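Local coordinates for Rho GTPase-activating protein 26 (Gallus gallus, PDB 1F7C) that switches off Rho-family GTPases, acting as a GTPase-activating protein for RhoA and Cdc42 through its RhoGAP domain, at residues 56-61 / 96-101; 119-124 / 138-143. One frame throughout, in Å; residues are numbered along the deposited sequence.

How the contacts relate
Both contacts belong to one all-helical RhoGAP domain and both are buried, yet they flank the middle of the chain from opposite sides, with centres about 27 Å apart; about 17 Å separates their nearest atoms. Contact 1 ties the loop 56-61, which carries the predicted arginine finger, to helix 94-106. Contact 2 pairs helix 115-125, the next helix along the chain, with helix 130-141, far from that site. No direct hydrogen bond crosses either one, and in each an aromatic ring takes an aliphatic methyl over a face. What separates them is water: two molecules bridge the polar half of contact 1, whereas contact 2 meets through apolar packing.

Contact 1: 56-61 / 96-101; sequences QGLYRI and TITSAL
Tyr59 and Thr98 form the centre of a buried, water-bridged contact between the loop that follows helix 35-51 and the flank of helix 94-106. The Thr98 methyl CG2 sits over one face of the Tyr59 ring, 3.9 Å from the ring centroid and 17° off its normal, in a CH-pi contact. Thr98 CB makes the nearest atom-to-atom approach, 3.5 Å from Tyr59 CD2. A chi1 of 61° in Thr98 turns the methyl to the ring and the hydroxyl to the waters. Further along the helix, Leu101 CD2 reaches Tyr59 CE2 at 4.0 Å. Beyond the two segments, Phe180 meets the tyrosine edge-to-face and His158 NE2 hydrogen-bonds its hydroxyl, so the ring is held at its polar end as well as by packing.

This is the RhoGAP domain, and the loop carries Arg60, the predicted arginine finger thought to stabilise the transition state of GTP hydrolysis. The CB of Arg60 points away from helix 94-106, while its neighbours on both sides in sequence are tied to that helix. Gly57 O accepts from both Arg60 N and Ile61 N, the latter at 2.9 Å, in a tight turn that includes the backbone of Arg60.

Two waters join the polar parts. Ile61 O stands 4.2 Å from Thr98 OG1, too far for a direct bond, and the waters span the distance. One accepts from Tyr59 N, donates to Ile61 O and is hydrogen-bonded to Thr98 OG1 at 2.7 Å. The second donates to Ile61 O at 2.8 Å and also bonds Thr98 OG1 and Ser99 OG, whose hydroxyl has a further partner in Gly63 N.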
loop_
_atom_site.group_PDB
_atom_site.type_symbol
_atom_site.label_atom_id
_atom_site.label_comp_id
_atom_site.label_asym_id
_atom_site.label_seq_id
_atom_site.Cartn_x
_atom_site.Cartn_y
_atom_site.Cartn_z
ATOM N N GLN A 56 12.704 12.411 -3.370
ATOM C CA GLN A 56 11.575 13.235 -2.961
ATOM C C GLN A 56 10.285 12.841 -3.662
ATOM O O GLN A 56 10.295 12.520 -4.846
ATOM C CB GLN A 56 11.866 14.710 -3.226
ATOM C CG GLN A 56 13.076 15.251 -2.472
ATOM C CD GLN A 56 13.191 16.767 -2.555
ATOM O OE1 GLN A 56 13.032 17.359 -3.631
ATOM N NE2 GLN A 56 13.477 17.403 -1.419
ATOM N N GLY A 57 9.181 12.864 -2.918
ATOM C CA GLY A 57 7.884 12.521 -3.478
ATOM C C GLY A 57 7.663 11.061 -3.851
ATOM O O GLY A 57 6.932 10.770 -4.801
ATOM N N LEU A 58 8.290 10.145 -3.115
ATOM C CA LEU A 58 8.134 8.713 -3.372
ATOM C C LEU A 58 6.659 8.334 -3.424
ATOM O O LEU A 58 5.913 8.575 -2.467
ATOM C CB LEU A 58 8.802 7.881 -2.271
ATOM C CG LEU A 58 10.302 7.597 -2.291
ATOM C CD1 LEU A 58 10.666 6.819 -1.033
ATOM C CD2 LEU A 58 10.678 6.796 -3.543
ATOM N N TYR A 59 6.254 7.740 -4.546
ATOM C CA TYR A 59 4.878 7.296 -4.762
ATOM C C TYR A 59 3.882 8.422 -5.080
ATOM O O TYR A 59 2.721 8.163 -5.381
ATOM C CB TYR A 59 4.392 6.467 -3.556
ATOM C CG TYR A 59 5.167 5.179 -3.362
ATOM C CD1 TYR A 59 6.105 5.042 -2.326
ATOM C CD2 TYR A 59 4.982 4.102 -4.228
ATOM C CE1 TYR A 59 6.839 3.855 -2.164
ATOM C CE2 TYR A 59 5.710 2.911 -4.082
ATOM C CZ TYR A 59 6.633 2.791 -3.051
ATOM O OH TYR A 59 7.331 1.613 -2.913
ATOM N N ARG A 60 4.334 9.668 -5.008
ATOM C CA ARG A 60 3.483 10.811 -5.325
ATOM C C ARG A 60 3.825 11.212 -6.759
ATOM O O ARG A 60 2.952 11.518 -7.566
ATOM C CB ARG A 60 3.775 11.978 -4.374
ATOM C CG ARG A 60 2.973 13.241 -4.669
ATOM C CD ARG A 60 3.695 14.485 -4.171
ATOM N NE ARG A 60 3.613 14.653 -2.723
ATOM C CZ ARG A 60 4.490 15.349 -2.001
ATOM N NH1 ARG A 60 5.522 15.937 -2.598
ATOM N NH2 ARG A 60 4.333 15.470 -0.684
ATOM N N ILE A 61 5.117 11.194 -7.062
ATOM C CA ILE A 61 5.622 11.538 -8.383
ATOM C C ILE A 61 5.380 10.361 -9.304
ATOM O O ILE A 61 5.809 9.245 -9.021
ATOM C CB ILE A 61 7.140 11.845 -8.344
ATOM C CG1 ILE A 61 7.394 13.092 -7.492
ATOM C CG2 ILE A 61 7.681 12.022 -9.754
ATOM C CD1 ILE A 61 6.606 14.320 -7.939
ATOM N N THR A 96 9.657 5.222 -11.949
ATOM C CA THR A 96 9.132 4.154 -12.793
ATOM C C THR A 96 8.793 2.922 -11.959
ATOM O O THR A 96 7.764 2.277 -12.170
ATOM C CB THR A 96 10.170 3.754 -13.870
ATOM O OG1 THR A 96 10.419 4.871 -14.733
ATOM C CG2 THR A 96 9.671 2.588 -14.695
ATOM N N ILE A 97 9.674 2.600 -11.016
ATOM C CA ILE A 97 9.494 1.455 -10.141
ATOM C C ILE A 97 8.354 1.632 -9.132
ATOM O O ILE A 97 7.677 0.658 -8.790
ATOM C CB ILE A 97 10.808 1.145 -9.400
ATOM C CG1 ILE A 97 11.873 0.743 -10.428
ATOM C CG2 ILE A 97 10.581 0.047 -8.340
ATOM C CD1 ILE A 97 13.274 0.600 -9.871
ATOM N N THR A 98 8.133 2.858 -8.656
ATOM C CA THR A 98 7.054 3.089 -7.695
ATOM C C THR A 98 5.722 3.148 -8.429
ATOM O O THR A 98 4.682 2.787 -7.878
ATOM C CB THR A 98 7.227 4.405 -6.889
ATOM O OG1 THR A 98 7.221 5.525 -7.778
ATOM C CG2 THR A 98 8.531 4.383 -6.107
ATOM N N SER A 99 5.755 3.615 -9.673
ATOM C CA SER A 99 4.539 3.687 -10.467
ATOM C C SER A 99 4.112 2.279 -10.870
ATOM O O SER A 99 2.922 1.980 -10.932
ATOM C CB SER A 99 4.751 4.566 -11.700
ATOM O OG SER A 99 4.639 5.939 -11.351
ATOM N N ALA A 100 5.091 1.412 -11.115
ATOM C CA ALA A 100 4.799 0.041 -11.487
ATOM C C ALA A 100 4.040 -0.615 -10.347
ATOM O O ALA A 100 3.044 -1.310 -10.564
ATOM C CB ALA A 100 6.084 -0.718 -11.760
ATOM N N LEU A 101 4.517 -0.384 -9.126
ATOM C CA LEU A 101 3.894 -0.950 -7.945
ATOM C C LEU A 101 2.448 -0.482 -7.779
ATOM O O LEU A 101 1.564 -1.286 -7.478
ATOM C CB LEU A 101 4.721 -0.598 -6.702
ATOM C CG LEU A 101 4.227 -1.124 -5.352
ATOM C CD1 LEU A 101 5.407 -1.342 -4.425
ATOM C CD2 LEU A 101 3.232 -0.154 -4.739
HETATM O O HOH W 1 7.902 8.001 -7.122
HETATM O O HOH W 2 4.665 6.806 -8.396
#

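Contact 2: 119-124 / 138-143; sequences RSFIKA and HSLVHR
Leu140 and Phe121 carry this packing of two successive helices, 115-125 and 130-141, in the all-helical RhoGAP fold. The CB of Leu140 points toward helix 115-125. With CG anti to its carbonyl carbon (chi1 -74°) and an extended chi2, both methyls reach the neighbouring helix, CD2 coming 3.8 Å from Ser120 CB. CD1 does more: it lies over one face of the Phe121 ring, 4.3 Å from the centroid and 24° off the normal, displaced toward the rim in a CH-pi contact.

The side chains of Phe121 and Leu140 run past each other in opposite directions, which brings the far part of the ring to the base of the leucine, with Phe121 CE2 3.6 Å from Leu140 CB. Val141 adds an edge contact, its CG2 lying near the plane of the ring. The same valine also touches Leu208, Ile215 and Phe216, so it links this helix pair to the helices near the C-terminal end of the domain. Met113, in the preceding loop, also touches the Phe121 side chain. Ala124, one turn beyond Ser120, adds a looser approach, its CB 4.3 Å from Leu140 CD1.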
loop_
_atom_site.group_PDB
_atom_site.type_symbol
_atom_site.label_atom_id
_atom_site.label_comp_id
_atom_site.label_asym_id
_atom_site.label_seq_id
_atom_site.Cartn_x
_atom_site.Cartn_y
_atom_site.Cartn_z
ATOM N N ARG A 119 -16.538 -1.346 3.839
ATOM C CA ARG A 119 -17.459 -0.648 4.724
ATOM C C ARG A 119 -17.068 -0.782 6.188
ATOM O O ARG A 119 -17.190 0.168 6.960
ATOM C CB ARG A 119 -18.879 -1.178 4.514
ATOM C CG ARG A 119 -19.470 -0.773 3.176
ATOM C CD ARG A 119 -20.700 -1.596 2.843
ATOM N NE ARG A 119 -21.489 -0.977 1.782
ATOM C CZ ARG A 119 -22.562 -1.531 1.229
ATOM N NH1 ARG A 119 -22.976 -2.726 1.634
ATOM N NH2 ARG A 119 -23.229 -0.882 0.281
ATOM N N SER A 120 -16.600 -1.964 6.570
ATOM C CA SER A 120 -16.192 -2.201 7.954
ATOM C C SER A 120 -14.971 -1.357 8.304
ATOM O O SER A 120 -14.929 -0.731 9.357
ATOM C CB SER A 120 -15.877 -3.683 8.175
ATOM O OG SER A 120 -17.028 -4.485 7.979
ATOM N N PHE A 121 -13.985 -1.336 7.412
ATOM C CA PHE A 121 -12.770 -0.555 7.640
ATOM C C PHE A 121 -13.056 0.939 7.794
ATOM O O PHE A 121 -12.439 1.614 8.610
ATOM C CB PHE A 121 -11.766 -0.779 6.505
ATOM C CG PHE A 121 -10.967 -2.054 6.637
ATOM C CD1 PHE A 121 -11.131 -3.099 5.732
ATOM C CD2 PHE A 121 -10.036 -2.201 7.659
ATOM C CE1 PHE A 121 -10.373 -4.276 5.844
ATOM C CE2 PHE A 121 -9.274 -3.370 7.778
ATOM C CZ PHE A 121 -9.445 -4.408 6.866
ATOM N N ILE A 122 -14.000 1.449 7.013
ATOM C CA ILE A 122 -14.362 2.857 7.074
ATOM C C ILE A 122 -15.038 3.162 8.402
ATOM O O ILE A 122 -14.727 4.162 9.054
ATOM C CB ILE A 122 -15.326 3.239 5.915
ATOM C CG1 ILE A 122 -14.572 3.227 4.586
ATOM C CG2 ILE A 122 -15.947 4.609 6.167
ATOM C CD1 ILE A 122 -13.365 4.132 4.560
ATOM N N LYS A 123 -15.958 2.292 8.805
ATOM C CA LYS A 123 -16.684 2.484 10.052
ATOM C C LYS A 123 -15.755 2.491 11.262
ATOM O O LYS A 123 -15.972 3.242 12.220
ATOM C CB LYS A 123 -17.750 1.402 10.207
ATOM N N ALA A 124 -14.721 1.657 11.220
ATOM C CA ALA A 124 -13.768 1.573 12.321
ATOM C C ALA A 124 -12.916 2.836 12.424
ATOM O O ALA A 124 -12.631 3.310 13.520
ATOM C CB ALA A 124 -12.876 0.347 12.149
ATOM N N HIS A 138 -7.444 -3.816 13.642
ATOM C CA HIS A 138 -6.556 -4.939 13.919
ATOM C C HIS A 138 -7.325 -6.245 13.706
ATOM O O HIS A 138 -6.870 -7.141 12.997
ATOM C CB HIS A 138 -6.045 -4.870 15.362
ATOM C CG HIS A 138 -5.070 -5.951 15.713
ATOM N ND1 HIS A 138 -4.627 -6.165 16.999
ATOM C CD2 HIS A 138 -4.437 -6.869 14.942
ATOM C CE1 HIS A 138 -3.765 -7.166 17.007
ATOM N NE2 HIS A 138 -3.632 -7.611 15.771
ATOM N N SER A 139 -8.490 -6.341 14.333
ATOM C CA SER A 139 -9.341 -7.512 14.205
ATOM C C SER A 139 -9.778 -7.740 12.753
ATOM O O SER A 139 -9.839 -8.880 12.279
ATOM C CB SER A 139 -10.575 -7.349 15.083
ATOM O OG SER A 139 -11.521 -8.347 14.763
ATOM N N LEU A 140 -10.086 -6.656 12.048
ATOM C CA LEU A 140 -10.504 -6.761 10.652
ATOM C C LEU A 140 -9.386 -7.277 9.751
ATOM O O LEU A 140 -9.643 -7.998 8.790
ATOM C CB LEU A 140 -10.997 -5.404 10.134
ATOM C CG LEU A 140 -12.376 -4.973 10.652
ATOM C CD1 LEU A 140 -12.661 -3.539 10.228
ATOM C CD2 LEU A 140 -13.448 -5.909 10.104
ATOM N N VAL A 141 -8.146 -6.906 10.051
ATOM C CA VAL A 141 -7.028 -7.357 9.241
ATOM C C VAL A 141 -6.815 -8.853 9.383
ATOM O O VAL A 141 -6.457 -9.528 8.417
ATOM C CB VAL A 141 -5.710 -6.630 9.616
ATOM C CG1 VAL A 141 -4.521 -7.306 8.927
ATOM C CG2 VAL A 141 -5.792 -5.156 9.214
ATOM N N HIS A 142 -7.031 -9.376 10.583
ATOM C CA HIS A 142 -6.833 -10.800 10.809
ATOM C C HIS A 142 -7.943 -11.688 10.274
ATOM O O HIS A 142 -7.837 -12.912 10.306
ATOM C CB HIS A 142 -6.579 -11.081 12.294
ATOM C CG HIS A 142 -5.137 -10.979 12.662
ATOM N ND1 HIS A 142 -4.464 -9.775 12.703
ATOM C CD2 HIS A 142 -4.206 -11.938 12.885
ATOM C CE1 HIS A 142 -3.183 -9.997 12.929
ATOM N NE2 HIS A 142 -2.998 -11.301 13.043
ATOM N N ARG A 143 -8.996 -11.061 9.764
ATOM C CA ARG A 143 -10.094 -11.801 9.193
ATOM C C ARG A 143 -9.966 -11.899 7.672
ATOM O O ARG A 143 -10.685 -12.661 7.029
ATOM C CB ARG A 143 -11.415 -11.162 9.624
ATOM C CG ARG A 143 -11.656 -11.363 11.116
ATOM C CD ARG A 143 -13.074 -11.059 11.518
ATOM N NE ARG A 143 -13.315 -9.635 11.687
ATOM C CZ ARG A 143 -14.525 -9.089 11.737
ATOM N NH1 ARG A 143 -15.607 -9.853 11.624
ATOM N NH2 ARG A 143 -14.656 -7.783 11.915
#